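Local coordinates for protein 16 kDa salivary peptide (Culex quinquefasciatus, PDB 7KCG) that is of unknown function but, as a mosquito salivary protein with a ricin-type beta-trefoil fold, possibly binds sugars, at residues 33-37 / 62-67. Sequence-based numbering, arbitrary orientation.
Sequences DRRHV and HGEELF. With FMT (formic acid), chain C.
R35 leaves its strand with CG swung away from the backbone nitrogen and beside the carbonyl carbon (chi1 175°), which carries it across to E64, and a bend at chi3 turns its guanidinium side-on to the carboxylate. In this beta-trefoil, strands 34-40 and 64-69 each pair with strand 76-81 rather than with each other; the axes of 34-37 and 64-67 come no closer than 9.1 Å and run at 66° to each other, so side chains make the contact. R35 NE donates to E64 OE1 at 2.9 Å and R35 NH2 to E64 OE2 at 3.0 Å. Both acceptors use syn lone pairs, and the planes are nearly coplanar, which defines a two-pronged salt bridge that fixes the rotation of both groups. The H62 ring leans over one guanidinium face, with ND1 offset toward the rim and 3.3 Å from R35 NH2; the poor angle there rules out a hydrogen bond, and the planes, 40° apart, are too inclined for a parallel stack. Deeper in, the buried V37 and L66 cross nearly at right angles, with V37 CG1 3.6 Å from L66 CD1, while V37 and E64 also touch L80 of the intervening strand. R34 sends its chain past the rim of the F67 ring, R34 CG to F67 CZ 4.1 Å. A formic acid molecule, probably from the crystallisation liquor and also hydrogen-bonded to S69 OG and Q70 N, sits at the same ring's edge and accepts a hydrogen bond from R34 NE to its O2 at 3.0 Å.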
loop_
_atom_site.group_PDB
_atom_site.type_symbol
_atom_site.label_atom_id
_atom_site.label_comp_id
_atom_site.label_asym_id
_atom_site.label_seq_id
_atom_site.Cartn_x
_atom_site.Cartn_y
_atom_site.Cartn_z
ATOM N N ASP A 33 -7.057 7.554 -15.625
ATOM C CA ASP A 33 -5.916 8.065 -14.838
ATOM C C ASP A 33 -5.806 7.271 -13.533
ATOM O O ASP A 33 -4.751 7.349 -12.919
ATOM C CB ASP A 33 -6.165 9.519 -14.474
ATOM C CG ASP A 33 -6.129 10.450 -15.670
ATOM O OD1 ASP A 33 -5.378 10.156 -16.620
ATOM O OD2 ASP A 33 -6.850 11.461 -15.635
ATOM N N ARG A 34 -6.869 6.561 -13.135
ATOM C CA ARG A 34 -6.844 5.886 -11.813
ATOM C C ARG A 34 -7.174 4.393 -11.944
ATOM O O ARG A 34 -8.259 4.097 -12.417
ATOM C CB ARG A 34 -7.815 6.619 -10.886
ATOM C CG ARG A 34 -7.329 7.971 -10.396
ATOM C CD ARG A 34 -8.484 8.872 -10.023
ATOM N NE ARG A 34 -8.020 10.227 -9.795
ATOM C CZ ARG A 34 -7.992 11.173 -10.723
ATOM N NH1 ARG A 34 -8.411 10.911 -11.948
ATOM N NH2 ARG A 34 -7.547 12.379 -10.425
ATOM N N ARG A 35 -6.261 3.499 -11.562
ATOM C CA ARG A 35 -6.508 2.034 -11.568
ATOM C C ARG A 35 -6.716 1.561 -10.132
ATOM O O ARG A 35 -6.118 2.129 -9.230
ATOM C CB ARG A 35 -5.359 1.259 -12.213
ATOM C CG ARG A 35 -5.466 -0.257 -12.150
ATOM C CD ARG A 35 -4.256 -0.992 -12.686
ATOM N NE ARG A 35 -3.633 -0.285 -13.786
ATOM C CZ ARG A 35 -4.017 -0.377 -15.050
ATOM N NH1 ARG A 35 -5.027 -1.162 -15.377
ATOM N NH2 ARG A 35 -3.389 0.315 -15.980
ATOM N N HIS A 36 -7.549 0.549 -9.940
ATOM C CA HIS A 36 -7.891 0.102 -8.573
ATOM C C HIS A 36 -6.829 -0.835 -8.018
ATOM O O HIS A 36 -5.994 -1.298 -8.784
ATOM C CB HIS A 36 -9.261 -0.567 -8.605
ATOM C CG HIS A 36 -10.396 0.385 -8.441
ATOM N ND1 HIS A 36 -11.401 0.501 -9.374
ATOM C CD2 HIS A 36 -10.689 1.259 -7.456
ATOM C CE1 HIS A 36 -12.266 1.406 -8.969
ATOM N NE2 HIS A 36 -11.850 1.887 -7.799
ATOM N N VAL A 37 -6.883 -1.085 -6.719
ATOM C CA VAL A 37 -5.951 -2.019 -6.097
ATOM C C VAL A 37 -6.739 -3.185 -5.519
ATOM O O VAL A 37 -7.900 -3.040 -5.117
ATOM C CB VAL A 37 -5.093 -1.365 -4.996
ATOM C CG1 VAL A 37 -4.162 -0.327 -5.593
ATOM C CG2 VAL A 37 -5.986 -0.741 -3.944
ATOM N N HIS A 62 2.717 -2.516 -13.719
ATOM C CA HIS A 62 2.273 -1.375 -14.501
ATOM C C HIS A 62 3.110 -0.123 -14.286
ATOM O O HIS A 62 2.950 0.843 -15.043
ATOM C CB HIS A 62 0.805 -1.075 -14.174
ATOM C CG HIS A 62 -0.137 -2.138 -14.640
ATOM N ND1 HIS A 62 -1.033 -1.936 -15.668
ATOM C CD2 HIS A 62 -0.319 -3.414 -14.225
ATOM C CE1 HIS A 62 -1.728 -3.042 -15.865
ATOM N NE2 HIS A 62 -1.314 -3.954 -15.003
ATOM N N GLY A 63 3.990 -0.111 -13.283
ATOM C CA GLY A 63 4.848 1.031 -13.019
ATOM C C GLY A 63 4.146 2.213 -12.399
ATOM O O GLY A 63 4.676 3.330 -12.443
ATOM N N GLU A 64 2.967 1.998 -11.822
ATOM C CA GLU A 64 2.101 3.062 -11.341
ATOM C C GLU A 64 2.234 3.243 -9.833
ATOM O O GLU A 64 2.389 2.266 -9.093
ATOM C CB GLU A 64 0.651 2.751 -11.713
ATOM C CG GLU A 64 0.430 2.691 -13.223
ATOM C CD GLU A 64 -0.823 1.913 -13.612
ATOM O OE1 GLU A 64 -1.550 1.435 -12.715
ATOM O OE2 GLU A 64 -1.088 1.784 -14.829
ATOM N N GLU A 65 2.187 4.500 -9.387
ATOM C CA GLU A 65 2.348 4.827 -7.972
ATOM C C GLU A 65 1.069 4.573 -7.195
ATOM O O GLU A 65 -0.031 4.861 -7.665
ATOM C CB GLU A 65 2.728 6.294 -7.786
ATOM C CG GLU A 65 4.135 6.665 -8.138
ATOM C CD GLU A 65 4.484 8.052 -7.624
ATOM O OE1 GLU A 65 3.891 9.048 -8.109
ATOM O OE2 GLU A 65 5.348 8.143 -6.726
ATOM N N LEU A 66 1.222 4.057 -5.978
ATOM C CA LEU A 66 0.105 3.879 -5.068
ATOM C C LEU A 66 -0.188 5.191 -4.350
ATOM O O LEU A 66 0.724 5.820 -3.813
ATOM C CB LEU A 66 0.450 2.783 -4.049
ATOM C CG LEU A 66 -0.675 2.403 -3.105
ATOM C CD1 LEU A 66 -1.688 1.576 -3.864
ATOM C CD2 LEU A 66 -0.124 1.630 -1.903
ATOM N N PHE A 67 -1.453 5.619 -4.332
ATOM C CA PHE A 67 -1.753 6.869 -3.638
ATOM C C PHE A 67 -3.168 6.834 -3.086
ATOM O O PHE A 67 -3.992 6.012 -3.483
ATOM C CB PHE A 67 -1.540 8.105 -4.539
ATOM C CG PHE A 67 -2.619 8.316 -5.573
ATOM C CD1 PHE A 67 -2.648 7.555 -6.721
ATOM C CD2 PHE A 67 -3.566 9.313 -5.406
ATOM C CE1 PHE A 67 -3.628 7.768 -7.687
ATOM C CE2 PHE A 67 -4.563 9.529 -6.372
ATOM C CZ PHE A 67 -4.585 8.757 -7.501
HETATM C C FMT C . -7.144 12.232 -6.561
HETATM O O1 FMT C . -7.168 12.796 -5.487
HETATM O O2 FMT C . -8.091 11.502 -7.048
#